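Local coordinates for synaptic vesicle glycoprotein 2C (Homo sapiens, PDB 4JRA), which is a membrane glycoprotein of synaptic vesicles whose luminal domain serves as a receptor for botulinum neurotoxin A, at residues D38-F43 and M57-G62; T73-V78 and Y93-T98; F47-Q52 and G62-V67. One frame throughout, in Å; residues are numbered along the deposited sequence.

Contact 1: residues D38-F43 and M57-G62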
ATOM      1  N   ASP D  38      -0.721  36.136   6.927  1.00 29.43           N
ATOM      2  CA  ASP D  38      -0.856  36.035   8.378  1.00 27.53           C
ATOM      3  C   ASP D  38      -0.831  34.571   8.818  1.00 29.95           C
ATOM      4  O   ASP D  38      -1.436  33.714   8.186  1.00 27.99           O
ATOM      5  CB  ASP D  38      -2.155  36.689   8.833  1.00 24.97           C
ATOM      6  CG  ASP D  38      -2.064  38.201   8.912  1.00 27.69           C
ATOM      7  OD1 ASP D  38      -1.030  38.726   9.375  1.00 26.82           O
ATOM      8  OD2 ASP D  38      -3.041  38.869   8.510  1.00 29.58           O
ATOM      9  N   LYS D  39      -0.155  34.302   9.926  1.00 33.82           N
ATOM     10  CA  LYS D  39       0.192  32.942  10.309  1.00 32.39           C
ATOM     11  C   LYS D  39       0.306  32.820  11.824  1.00 32.68           C
ATOM     12  O   LYS D  39       0.924  33.651  12.480  1.00 34.38           O
ATOM     13  CB  LYS D  39       1.520  32.579   9.654  1.00 32.35           C
ATOM     14  CG  LYS D  39       2.028  31.186   9.946  1.00 32.97           C
ATOM     15  CD  LYS D  39       3.451  30.994   9.412  1.00 30.51           C
ATOM     16  CE  LYS D  39       3.618  31.491   7.962  1.00 29.36           C
ATOM     17  NZ  LYS D  39       3.824  32.974   7.753  1.00 23.22           N
ATOM     18  N   TYR D  40      -0.299  31.781  12.381  1.00 33.60           N
ATOM     19  CA  TYR D  40      -0.322  31.597  13.826  1.00 30.96           C
ATOM     20  C   TYR D  40      -0.105  30.115  14.121  1.00 30.84           C
ATOM     21  O   TYR D  40      -0.982  29.301  13.866  1.00 34.62           O
ATOM     22  CB  TYR D  40      -1.662  32.084  14.398  1.00 33.69           C
ATOM     23  CG  TYR D  40      -1.799  31.872  15.895  1.00 35.88           C
ATOM     24  CD1 TYR D  40      -0.734  32.118  16.750  1.00 33.94           C
ATOM     25  CD2 TYR D  40      -2.994  31.424  16.454  1.00 32.95           C
ATOM     26  CE1 TYR D  40      -0.847  31.915  18.105  1.00 32.39           C
ATOM     27  CE2 TYR D  40      -3.114  31.225  17.814  1.00 30.38           C
ATOM     28  CZ  TYR D  40      -2.037  31.472  18.633  1.00 36.17           C
ATOM     29  OH  TYR D  40      -2.139  31.273  19.994  1.00 44.17           O
ATOM     30  N   ALA D  41       1.061  29.774  14.668  1.00 31.68           N
ATOM     31  CA  ALA D  41       1.500  28.377  14.762  1.00 25.72           C
ATOM     32  C   ALA D  41       1.787  27.899  16.185  1.00 27.72           C
ATOM     33  O   ALA D  41       1.709  28.677  17.137  1.00 24.54           O
ATOM     34  CB  ALA D  41       2.726  28.171  13.903  1.00 23.62           C
ATOM     35  N   ASN D  42       2.116  26.607  16.297  1.00 31.67           N
ATOM     36  CA  ASN D  42       2.427  25.942  17.569  1.00 30.27           C
ATOM     37  C   ASN D  42       1.627  26.484  18.747  1.00 31.22           C
ATOM     38  O   ASN D  42       2.184  27.136  19.631  1.00 29.88           O
ATOM     39  CB  ASN D  42       3.924  26.062  17.891  1.00 29.03           C
ATOM     40  CG  ASN D  42       4.816  25.445  16.832  1.00 24.17           C
ATOM     41  OD1 ASN D  42       4.505  24.406  16.259  1.00 22.54           O
ATOM     42  ND2 ASN D  42       5.939  26.088  16.569  1.00 26.77           N
ATOM     43  N   PHE D  43       0.325  26.226  18.747  1.00 37.03           N
ATOM     44  CA  PHE D  43      -0.576  26.782  19.753  1.00 38.12           C
ATOM     45  C   PHE D  43      -1.652  25.760  20.095  1.00 40.71           C
ATOM     46  O   PHE D  43      -2.067  24.967  19.247  1.00 42.40           O
ATOM     47  CB  PHE D  43      -1.226  28.075  19.243  1.00 36.22           C
ATOM     48  CG  PHE D  43      -2.232  27.863  18.136  1.00 31.24           C
ATOM     49  CD1 PHE D  43      -1.826  27.706  16.826  1.00 27.68           C
ATOM     50  CD2 PHE D  43      -3.589  27.832  18.407  1.00 30.91           C
ATOM     51  CE1 PHE D  43      -2.749  27.515  15.815  1.00 23.78           C
ATOM     52  CE2 PHE D  43      -4.508  27.640  17.387  1.00 26.83           C
ATOM     53  CZ  PHE D  43      -4.081  27.480  16.100  1.00 23.10           C
ATOM     54  N   MET D  57      -6.129  33.702   7.535  1.00 26.44           N
ATOM     55  CA  MET D  57      -5.153  33.145   8.469  1.00 31.45           C
ATOM     56  C   MET D  57      -4.588  31.819   7.981  1.00 28.30           C
ATOM     57  O   MET D  57      -5.306  31.028   7.371  1.00 29.96           O
ATOM     58  CB  MET D  57      -5.811  32.893   9.829  1.00 39.87           C
ATOM     59  CG  MET D  57      -6.620  34.049  10.386  1.00 41.41           C
ATOM     60  SD  MET D  57      -5.643  35.548  10.561  1.00 26.67           S
ATOM     61  CE  MET D  57      -4.121  34.975  11.309  1.00 24.93           C
ATOM     62  N   GLU D  58      -3.307  31.579   8.259  1.00 20.88           N
ATOM     63  CA  GLU D  58      -2.740  30.235   8.220  1.00 13.13           C
ATOM     64  C   GLU D  58      -2.564  29.754   9.668  1.00 15.55           C
ATOM     65  O   GLU D  58      -1.960  30.447  10.484  1.00 18.16           O
ATOM     66  CB  GLU D  58      -1.388  30.200   7.480  1.00 13.03           C
ATOM     67  CG  GLU D  58      -0.706  28.825   7.539  1.00 12.78           C
ATOM     68  CD  GLU D  58       0.693  28.797   6.993  1.00 14.88           C
ATOM     69  OE1 GLU D  58       1.093  29.757   6.323  1.00 18.51           O
ATOM     70  OE2 GLU D  58       1.413  27.809   7.242  1.00 21.19           O
ATOM     71  N   TYR D  59      -3.106  28.581   9.999  1.00 15.06           N
ATOM     72  CA  TYR D  59      -2.901  27.976  11.320  1.00 13.24           C
ATOM     73  C   TYR D  59      -1.995  26.766  11.174  1.00 15.45           C
ATOM     74  O   TYR D  59      -2.457  25.720  10.770  1.00 23.88           O
ATOM     75  CB  TYR D  59      -4.241  27.565  11.936  1.00  8.09           C
ATOM     76  CG  TYR D  59      -5.133  28.759  12.245  1.00 11.54           C
ATOM     77  CD1 TYR D  59      -4.981  29.485  13.407  1.00 16.48           C
ATOM     78  CD2 TYR D  59      -6.108  29.172  11.359  1.00 17.94           C
ATOM     79  CE1 TYR D  59      -5.793  30.591  13.683  1.00 20.34           C
ATOM     80  CE2 TYR D  59      -6.924  30.272  11.629  1.00 19.28           C
ATOM     81  CZ  TYR D  59      -6.760  30.977  12.789  1.00 20.33           C
ATOM     82  OH  TYR D  59      -7.567  32.067  13.051  1.00 18.30           O
ATOM     83  N   ASP D  60      -0.710  26.905  11.489  1.00 12.63           N
ATOM     84  CA  ASP D  60       0.227  25.795  11.365  1.00 14.06           C
ATOM     85  C   ASP D  60       0.364  25.030  12.670  1.00 24.81           C
ATOM     86  O   ASP D  60       0.737  25.592  13.696  1.00 26.65           O
ATOM     87  CB  ASP D  60       1.614  26.297  10.954  1.00 16.14           C
ATOM     88  CG  ASP D  60       2.537  25.177  10.515  1.00 17.72           C
ATOM     89  OD1 ASP D  60       2.137  24.007  10.612  1.00 23.88           O
ATOM     90  OD2 ASP D  60       3.664  25.460  10.064  1.00 18.38           O
ATOM     91  N   ASN D  61       0.111  23.729  12.608  1.00 32.47           N
ATOM     92  CA  ASN D  61       0.158  22.864  13.779  1.00 33.49           C
ATOM     93  C   ASN D  61      -0.460  23.509  15.009  1.00 32.31           C
ATOM     94  O   ASN D  61       0.220  23.807  15.991  1.00 30.94           O
ATOM     95  CB  ASN D  61       1.582  22.400  14.069  1.00 35.53           C
ATOM     96  CG  ASN D  61       1.611  21.174  14.942  1.00 34.53           C
ATOM     97  OD1 ASN D  61       1.446  20.062  14.453  1.00 39.09           O
ATOM     98  ND2 ASN D  61       1.796  21.365  16.239  1.00 30.17           N
ATOM     99  N   GLY D  62      -1.769  23.725  14.925  1.00 33.15           N
ATOM    100  CA  GLY D  62      -2.552  24.210  16.036  1.00 29.05           C
ATOM    101  C   GLY D  62      -3.470  23.107  16.505  1.00 29.87           C
ATOM    102  O   GLY D  62      -3.942  22.307  15.699  1.00 28.10           O
TER

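Contact 2: residues T73-V78 and Y93-T98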
ATOM      1  N   THR D  73     -16.543  31.975  12.800  1.00 32.19           N
ATOM      2  CA  THR D  73     -16.419  31.788  11.360  1.00 32.86           C
ATOM      3  C   THR D  73     -14.978  31.950  10.913  1.00 31.18           C
ATOM      4  O   THR D  73     -14.352  32.961  11.178  1.00 35.00           O
ATOM      5  CB  THR D  73     -17.321  32.772  10.592  1.00 35.88           C
ATOM      6  OG1 THR D  73     -18.691  32.393  10.776  1.00 41.28           O
ATOM      7  CG2 THR D  73     -17.006  32.753   9.107  1.00 35.20           C
ATOM      8  N   PHE D  74     -14.449  30.923  10.263  1.00 29.48           N
ATOM      9  CA  PHE D  74     -13.163  31.024   9.596  1.00 25.72           C
ATOM     10  C   PHE D  74     -13.471  31.174   8.116  1.00 22.20           C
ATOM     11  O   PHE D  74     -14.175  30.336   7.563  1.00 18.37           O
ATOM     12  CB  PHE D  74     -12.310  29.770   9.811  1.00 22.97           C
ATOM     13  CG  PHE D  74     -11.892  29.535  11.247  1.00 17.57           C
ATOM     14  CD1 PHE D  74     -12.741  28.891  12.126  1.00 15.23           C
ATOM     15  CD2 PHE D  74     -10.640  29.918  11.700  1.00 14.28           C
ATOM     16  CE1 PHE D  74     -12.360  28.653  13.429  1.00 16.09           C
ATOM     17  CE2 PHE D  74     -10.259  29.680  12.999  1.00 13.59           C
ATOM     18  CZ  PHE D  74     -11.116  29.047  13.863  1.00 15.95           C
ATOM     19  N   LYS D  75     -12.974  32.238   7.482  1.00 22.08           N
ATOM     20  CA  LYS D  75     -13.086  32.382   6.029  1.00 21.26           C
ATOM     21  C   LYS D  75     -11.707  32.467   5.376  1.00 18.17           C
ATOM     22  O   LYS D  75     -10.757  32.895   6.011  1.00 21.38           O
ATOM     23  CB  LYS D  75     -13.927  33.603   5.651  1.00 23.31           C
ATOM     24  CG  LYS D  75     -14.186  33.655   4.149  1.00 26.30           C
ATOM     25  CD  LYS D  75     -15.030  34.817   3.718  1.00 29.20           C
ATOM     26  CE  LYS D  75     -16.473  34.421   3.545  1.00 33.87           C
ATOM     27  NZ  LYS D  75     -17.338  35.607   3.253  1.00 37.86           N
ATOM     28  N   ASP D  76     -11.598  32.031   4.124  1.00 17.36           N
ATOM     29  CA  ASP D  76     -10.387  32.245   3.318  1.00 23.92           C
ATOM     30  C   ASP D  76      -9.085  31.974   4.072  1.00 24.10           C
ATOM     31  O   ASP D  76      -8.185  32.821   4.087  1.00 26.64           O
ATOM     32  CB  ASP D  76     -10.358  33.682   2.795  1.00 27.16           C
ATOM     33  CG  ASP D  76     -11.501  33.987   1.858  1.00 32.90           C
ATOM     34  OD1 ASP D  76     -11.724  33.192   0.922  1.00 38.00           O
ATOM     35  OD2 ASP D  76     -12.183  35.022   2.062  1.00 33.67           O
ATOM     36  N   SER D  77      -8.984  30.808   4.701  1.00 17.99           N
ATOM     37  CA  SER D  77      -7.868  30.527   5.595  1.00 16.96           C
ATOM     38  C   SER D  77      -7.252  29.192   5.242  1.00 11.64           C
ATOM     39  O   SER D  77      -7.779  28.481   4.432  1.00 11.27           O
ATOM     40  CB  SER D  77      -8.343  30.516   7.051  1.00 20.21           C
ATOM     41  OG  SER D  77      -8.442  31.823   7.581  1.00 24.82           O
ATOM     42  N   VAL D  78      -6.134  28.855   5.871  1.00 20.73           N
ATOM     43  CA  VAL D  78      -5.447  27.596   5.611  1.00 22.24           C
ATOM     44  C   VAL D  78      -5.102  26.937   6.945  1.00 19.80           C
ATOM     45  O   VAL D  78      -4.602  27.601   7.843  1.00 18.58           O
ATOM     46  CB  VAL D  78      -4.175  27.854   4.808  1.00 26.33           C
ATOM     47  CG1 VAL D  78      -3.434  26.546   4.540  1.00 28.01           C
ATOM     48  CG2 VAL D  78      -4.530  28.556   3.511  1.00 30.33           C
ATOM     49  N   TYR D  93     -18.764  27.880  10.864  1.00 26.51           N
ATOM     50  CA  TYR D  93     -18.612  27.615   9.459  1.00 18.69           C
ATOM     51  C   TYR D  93     -17.174  27.827   9.087  1.00 21.33           C
ATOM     52  O   TYR D  93     -16.488  28.641   9.678  1.00 21.36           O
ATOM     53  CB  TYR D  93     -19.501  28.557   8.653  1.00 21.73           C
ATOM     54  CG  TYR D  93     -20.976  28.317   8.886  1.00 28.35           C
ATOM     55  CD1 TYR D  93     -21.587  27.159   8.432  1.00 32.49           C
ATOM     56  CD2 TYR D  93     -21.760  29.245   9.559  1.00 29.87           C
ATOM     57  CE1 TYR D  93     -22.936  26.924   8.646  1.00 31.57           C
ATOM     58  CE2 TYR D  93     -23.108  29.017   9.777  1.00 30.00           C
ATOM     59  CZ  TYR D  93     -23.690  27.852   9.323  1.00 28.34           C
ATOM     60  OH  TYR D  93     -25.034  27.614   9.541  1.00 24.93           O
ATOM     61  N   PHE D  94     -16.719  27.048   8.120  1.00 30.82           N
ATOM     62  CA  PHE D  94     -15.408  27.203   7.527  1.00 26.55           C
ATOM     63  C   PHE D  94     -15.610  27.473   6.038  1.00 20.22           C
ATOM     64  O   PHE D  94     -15.879  26.552   5.283  1.00 18.27           O
ATOM     65  CB  PHE D  94     -14.620  25.918   7.720  1.00 23.35           C
ATOM     66  CG  PHE D  94     -14.298  25.616   9.154  1.00 21.61           C
ATOM     67  CD1 PHE D  94     -15.170  24.879   9.940  1.00 24.07           C
ATOM     68  CD2 PHE D  94     -13.109  26.053   9.715  1.00 20.10           C
ATOM     69  CE1 PHE D  94     -14.860  24.593  11.259  1.00 27.05           C
ATOM     70  CE2 PHE D  94     -12.798  25.771  11.025  1.00 22.51           C
ATOM     71  CZ  PHE D  94     -13.669  25.046  11.802  1.00 26.55           C
ATOM     72  N   LYS D  95     -15.501  28.735   5.628  1.00 20.11           N
ATOM     73  CA  LYS D  95     -15.768  29.115   4.239  1.00 20.54           C
ATOM     74  C   LYS D  95     -14.485  29.348   3.453  1.00 23.74           C
ATOM     75  O   LYS D  95     -13.622  30.113   3.866  1.00 31.48           O
ATOM     76  CB  LYS D  95     -16.643  30.364   4.193  1.00 15.23           C
ATOM     77  CG  LYS D  95     -17.919  30.250   5.025  1.00 22.50           C
ATOM     78  CD  LYS D  95     -18.598  31.610   5.136  1.00 28.92           C
ATOM     79  CE  LYS D  95     -19.881  31.572   5.953  1.00 33.75           C
ATOM     80  NZ  LYS D  95     -20.727  32.783   5.716  1.00 35.72           N
ATOM     81  N   ASN D  96     -14.363  28.679   2.316  1.00 22.76           N
ATOM     82  CA  ASN D  96     -13.220  28.871   1.440  1.00 21.15           C
ATOM     83  C   ASN D  96     -11.921  28.569   2.184  1.00 19.79           C
ATOM     84  O   ASN D  96     -10.962  29.340   2.093  1.00 15.79           O
ATOM     85  CB  ASN D  96     -13.198  30.313   0.906  1.00 19.17           C
ATOM     86  CG  ASN D  96     -14.597  30.891   0.699  1.00 18.31           C
ATOM     87  OD1 ASN D  96     -15.200  31.418   1.629  1.00 22.27           O
ATOM     88  ND2 ASN D  96     -15.109  30.811  -0.514  1.00 18.05           N
ATOM     89  N   CYS D  97     -11.907  27.459   2.934  1.00 18.94           N
ATOM     90  CA  CYS D  97     -10.752  27.075   3.774  1.00 20.50           C
ATOM     91  C   CYS D  97     -10.085  25.829   3.193  1.00 19.45           C
ATOM     92  O   CYS D  97     -10.762  24.921   2.739  1.00 16.81           O
ATOM     93  CB  CYS D  97     -11.157  26.789   5.224  1.00 12.93           C
ATOM     94  SG  CYS D  97     -11.687  28.198   6.179  1.00  9.77           S
ATOM     95  N   THR D  98      -8.759  25.796   3.192  1.00 15.01           N
ATOM     96  CA  THR D  98      -8.056  24.595   2.809  1.00 13.44           C
ATOM     97  C   THR D  98      -7.550  23.969   4.099  1.00 16.50           C
ATOM     98  O   THR D  98      -6.970  24.642   4.934  1.00 20.02           O
ATOM     99  CB  THR D  98      -6.879  24.865   1.827  1.00 14.14           C
ATOM    100  OG1 THR D  98      -5.882  25.644   2.464  1.00 23.66           O
ATOM    101  CG2 THR D  98      -7.348  25.610   0.608  1.00 14.05           C
TER

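Contact 3: residues F47-Q52 and G62-V67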
ATOM      1  N   PHE D  47     -10.419  25.453  25.592  1.00 37.50           N
ATOM      2  CA  PHE D  47     -11.793  25.391  26.127  1.00 40.12           C
ATOM      3  C   PHE D  47     -12.924  25.950  25.281  1.00 42.96           C
ATOM      4  O   PHE D  47     -13.897  25.240  25.031  1.00 46.58           O
ATOM      5  CB  PHE D  47     -11.866  26.025  27.521  1.00 41.95           C
ATOM      6  CG  PHE D  47     -11.200  25.206  28.583  1.00 43.18           C
ATOM      7  CD1 PHE D  47     -11.774  24.027  29.032  1.00 45.67           C
ATOM      8  CD2 PHE D  47      -9.990  25.597  29.117  1.00 40.98           C
ATOM      9  CE1 PHE D  47     -11.154  23.263  29.999  1.00 45.44           C
ATOM     10  CE2 PHE D  47      -9.370  24.843  30.081  1.00 41.41           C
ATOM     11  CZ  PHE D  47      -9.951  23.673  30.524  1.00 45.33           C
ATOM     12  N   THR D  48     -12.848  27.210  24.871  1.00 40.85           N
ATOM     13  CA  THR D  48     -13.994  27.804  24.192  1.00 39.36           C
ATOM     14  C   THR D  48     -13.646  28.999  23.328  1.00 40.98           C
ATOM     15  O   THR D  48     -12.804  29.820  23.688  1.00 43.33           O
ATOM     16  CB  THR D  48     -15.082  28.216  25.208  1.00 38.96           C
ATOM     17  OG1 THR D  48     -16.017  29.100  24.579  1.00 36.45           O
ATOM     18  CG2 THR D  48     -14.459  28.901  26.424  1.00 40.42           C
ATOM     19  N   MET D  49     -14.315  29.077  22.180  1.00 40.72           N
ATOM     20  CA  MET D  49     -14.191  30.205  21.264  1.00 38.46           C
ATOM     21  C   MET D  49     -15.590  30.669  20.881  1.00 38.99           C
ATOM     22  O   MET D  49     -16.415  29.855  20.473  1.00 39.44           O
ATOM     23  CB  MET D  49     -13.430  29.789  20.014  1.00 36.46           C
ATOM     24  CG  MET D  49     -13.140  30.944  19.082  1.00 39.68           C
ATOM     25  SD  MET D  49     -12.362  30.453  17.530  1.00 43.90           S
ATOM     26  CE  MET D  49     -10.849  29.719  18.106  1.00 10.26           C
ATOM     27  N   GLU D  50     -15.862  31.965  21.024  1.00 39.83           N
ATOM     28  CA  GLU D  50     -17.185  32.514  20.712  1.00 45.45           C
ATOM     29  C   GLU D  50     -17.074  33.824  19.946  1.00 50.41           C
ATOM     30  O   GLU D  50     -16.210  34.645  20.252  1.00 59.37           O
ATOM     31  CB  GLU D  50     -17.976  32.802  21.992  1.00 44.91           C
ATOM     32  CG  GLU D  50     -17.798  31.803  23.112  1.00 47.54           C
ATOM     33  CD  GLU D  50     -18.492  32.245  24.389  1.00 48.67           C
ATOM     34  OE1 GLU D  50     -18.745  33.459  24.549  1.00 45.96           O
ATOM     35  OE2 GLU D  50     -18.787  31.376  25.234  1.00 51.43           O
ATOM     36  N   ASN D  51     -17.959  34.011  18.964  1.00 43.73           N
ATOM     37  CA  ASN D  51     -18.166  35.304  18.280  1.00 37.30           C
ATOM     38  C   ASN D  51     -16.927  35.977  17.682  1.00 31.96           C
ATOM     39  O   ASN D  51     -16.555  37.073  18.087  1.00 33.87           O
ATOM     40  CB  ASN D  51     -18.857  36.280  19.232  1.00 36.58           C
ATOM     41  CG  ASN D  51     -20.137  35.718  19.802  1.00 37.19           C
ATOM     42  OD1 ASN D  51     -20.135  35.102  20.868  1.00 36.74           O
ATOM     43  ND2 ASN D  51     -21.242  35.915  19.090  1.00 36.89           N
ATOM     44  N   GLN D  52     -16.310  35.328  16.701  1.00 28.43           N
ATOM     45  CA  GLN D  52     -15.125  35.854  16.045  1.00 24.58           C
ATOM     46  C   GLN D  52     -15.156  35.414  14.604  1.00 21.53           C
ATOM     47  O   GLN D  52     -15.469  34.268  14.317  1.00 22.83           O
ATOM     48  CB  GLN D  52     -13.866  35.303  16.704  1.00 29.71           C
ATOM     49  CG  GLN D  52     -13.950  35.154  18.207  1.00 30.19           C
ATOM     50  CD  GLN D  52     -12.683  34.574  18.792  1.00 36.14           C
ATOM     51  OE1 GLN D  52     -11.730  34.299  18.069  1.00 39.09           O
ATOM     52  NE2 GLN D  52     -12.661  34.387  20.105  1.00 37.84           N
ATOM     53  N   GLY D  62      -1.769  23.725  14.925  1.00 33.15           N
ATOM     54  CA  GLY D  62      -2.552  24.210  16.036  1.00 29.05           C
ATOM     55  C   GLY D  62      -3.470  23.107  16.505  1.00 29.87           C
ATOM     56  O   GLY D  62      -3.942  22.307  15.699  1.00 28.10           O
ATOM     57  N   ARG D  63      -3.729  23.074  17.808  1.00 29.58           N
ATOM     58  CA  ARG D  63      -4.597  22.077  18.412  1.00 27.34           C
ATOM     59  C   ARG D  63      -5.917  22.719  18.816  1.00 22.68           C
ATOM     60  O   ARG D  63      -5.919  23.751  19.466  1.00 20.40           O
ATOM     61  CB  ARG D  63      -3.920  21.507  19.666  1.00 33.60           C
ATOM     62  CG  ARG D  63      -3.290  20.121  19.516  1.00 38.50           C
ATOM     63  CD  ARG D  63      -1.861  20.149  18.991  1.00 41.28           C
ATOM     64  NE  ARG D  63      -1.820  20.063  17.529  1.00 49.51           N
ATOM     65  CZ  ARG D  63      -0.863  19.457  16.817  1.00 47.97           C
ATOM     66  NH1 ARG D  63       0.159  18.860  17.418  1.00 42.73           N
ATOM     67  NH2 ARG D  63      -0.934  19.445  15.489  1.00 46.38           N
ATOM     68  N   PHE D  64      -7.036  22.111  18.433  1.00 21.84           N
ATOM     69  CA  PHE D  64      -8.338  22.460  19.006  1.00 21.07           C
ATOM     70  C   PHE D  64      -8.892  21.248  19.766  1.00 21.96           C
ATOM     71  O   PHE D  64      -9.457  20.337  19.166  1.00 23.83           O
ATOM     72  CB  PHE D  64      -9.313  22.889  17.912  1.00 23.12           C
ATOM     73  CG  PHE D  64      -8.828  24.059  17.093  1.00 29.07           C
ATOM     74  CD1 PHE D  64      -7.969  23.864  16.021  1.00 32.32           C
ATOM     75  CD2 PHE D  64      -9.232  25.350  17.382  1.00 29.99           C
ATOM     76  CE1 PHE D  64      -7.517  24.936  15.261  1.00 32.23           C
ATOM     77  CE2 PHE D  64      -8.778  26.421  16.620  1.00 34.14           C
ATOM     78  CZ  PHE D  64      -7.919  26.210  15.560  1.00 32.24           C
ATOM     79  N   ILE D  65      -8.741  21.249  21.086  1.00 20.24           N
ATOM     80  CA  ILE D  65      -9.002  20.061  21.888  1.00 21.80           C
ATOM     81  C   ILE D  65      -9.985  20.326  23.035  1.00 25.33           C
ATOM     82  O   ILE D  65      -9.655  20.987  24.022  1.00 23.57           O
ATOM     83  CB  ILE D  65      -7.665  19.504  22.426  1.00 27.81           C
ATOM     84  CG1 ILE D  65      -6.817  18.994  21.248  1.00 33.61           C
ATOM     85  CG2 ILE D  65      -7.906  18.410  23.462  1.00 25.79           C
ATOM     86  CD1 ILE D  65      -5.477  18.376  21.637  1.00 38.64           C
ATOM     87  N   GLY D  66     -11.199  19.803  22.901  1.00 29.02           N
ATOM     88  CA  GLY D  66     -12.213  19.978  23.925  1.00 32.93           C
ATOM     89  C   GLY D  66     -12.945  21.288  23.737  1.00 33.04           C
ATOM     90  O   GLY D  66     -13.686  21.738  24.615  1.00 31.37           O
ATOM     91  N   VAL D  67     -12.736  21.886  22.569  1.00 34.85           N
ATOM     92  CA  VAL D  67     -13.185  23.241  22.282  1.00 33.74           C
ATOM     93  C   VAL D  67     -14.666  23.255  21.971  1.00 33.85           C
ATOM     94  O   VAL D  67     -15.189  22.312  21.394  1.00 34.23           O
ATOM     95  CB  VAL D  67     -12.417  23.827  21.069  1.00 15.54           C
ATOM     96  CG1 VAL D  67     -13.053  25.132  20.582  1.00 20.14           C
ATOM     97  CG2 VAL D  67     -10.957  24.041  21.415  1.00 15.22           C
TER

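Contact 1: residues D38-F43 and M57-G62
F43 and G62 pack closely where D38-F43 and M57-G62 end. The CA of G62 lies over one face of the F43 ring, 3.7 Å from the ring centroid, a CH-pi contact made possible by the absence of a side chain on the glycine. On the opposite face Y40 CE2 stands 3.4 Å above the ring plane, near the rim, so the phenyl group is held between Y40, from before the corner, and G62 of the next coil. F43 adopts a chi1 of 70°, with CG between the backbone N and the carbonyl carbon, which folds the ring back over the glycine. The Y59 ring completes this buried side: its CD1 is 3.5 Å from F43 CZ, with the two planes inclined at 52°.

Packing thins from there outward. Y40 CD2 merely reaches the edge of the Y59 ring, 4.0 Å from CE1. At the exposed start of the pair, M57, bent at both chi2 and chi3, brings its methyl CE to within 3.6 Å of D38 CB. K39 and E58 run side by side on the other face of the sheet, but K39 NZ stays 4.5 Å from E58 OE1, beyond a salt bridge; that oxygen is instead paired with R37. The backbones are joined by E58 N to D38 O (2.8 Å), Y40 N to E58 O (2.9 Å) and N42 N to D60 O, with a weaker bond from D60 N to Y40 O.

Both segments turn a corner, at N42 and N61. Strand 38-41 is the outermost of its parallel sheet within the chain, while strand 57-60 is bonded on its other side to strand 78-80, where the ring of F79 meets that of Y59.

Contact 2: residues T73-V78 and Y93-T98
F74 and F94, one residue above the other in adjacent coils, point the same way and bring their rings within 3.3 Å at F74 CD1 and F94 CE2. The planes are almost parallel, at 5°, yet slid so far apart that the rings barely overlap. Beside them C97 SG packs 4.0 Å from F74 CB. On the outer face the K75 and K95 side chains touch through carbon, CE to CD at 3.9 Å, and their like-charged NZ atoms are 5.1 Å apart.

Backbone bonds fix this register: K95 N to F74 O (2.8 Å), F74 N to Y93 O and D76 N to K95 O, and beyond the corner T98 N to S77 O. At the corner itself, D76 and N96 both have positive phi. S77 OG, beside its own backbone N at chi1 -81°, reaches back to K75 O at 3.0 Å from above the carbonyl plane, and also accepts from M57 N of the preceding coil. Further out, F79 meets the F74 ring, and F99 the F94 ring, edge-to-face.

Such in-register parallel strands, with phenylalanines laddered inside and sharp corners between faces, are characteristic of the quadrilateral beta-helix of pentapeptide-repeat proteins.

Contact 3: residues F47-Q52 and G62-V67
F47 and V67 provide the polar side of this meeting, and it is slight: V67 CA directs its hydrogen to F47 O across 3.5 Å, with an angle of 150° at the hydrogen. No conventional hydrogen bond joins F47-Q52 to G62-V67. The same F47 oxygen also lies 3.5 Å from G66 O, two carbonyl oxygens, both acceptors, lying near each other. G66 itself has a positive phi of 85°, a conformation that glycine takes up readily, and it swings the chain from strand 62-65 around to V67.

The two segments hardly pair because their strands belong to different faces. In a quadrilateral beta-helix each coil runs along four faces in turn, and strands of adjacent coils are stacked in parallel on the same face. Strands 48-50 and 62-65 lie on neighbouring faces of successive coils, so they approach each other around a corner and through the interior; the backbone partner of 48-50 is strand 68-70, to which F47 and M49 are bonded through K68.

Apolar contact is made inside the coil. M49 extends inward with CG anti to its own N (chi1 -174°) and continues straight until chi3, where the chain bends and carries the methyl toward F64. There CE reaches the ring at its edge, near the ring plane, 4.2 Å from F64 CE2; the methyl does not lie over a face. V67 CG1 comes no nearer than 4.4 Å, to the backbone N of M49. M49 also packs against F69 of strand 68-70.

Aromatic stacking acts across coils, on the same face of the helix: the F64 ring is stacked on that of F84 in the following coil.

Overall arrangement
Contacts 1 and 2 join parallel strands of successive coils in register, on adjoining faces of one beta-helix; contact 3 links neighbouring faces around a corner without hydrogen bonds. Contact 1 lies at the end of the stack and is largely exposed at its start, contact 2 sits nearer the chain's centre, and contact 3 is small but mostly buried. They interlock: contacts 1 and 3 share G62, V78 bonds to M57 and Y59, and T73 to Q52. Inward, rings pack on rings in contacts 1 and 2, and a methionine meets a ring edge in contact 3; lysines line the outer face of contacts 1 and 2, joined by E58 and D60 in contact 1.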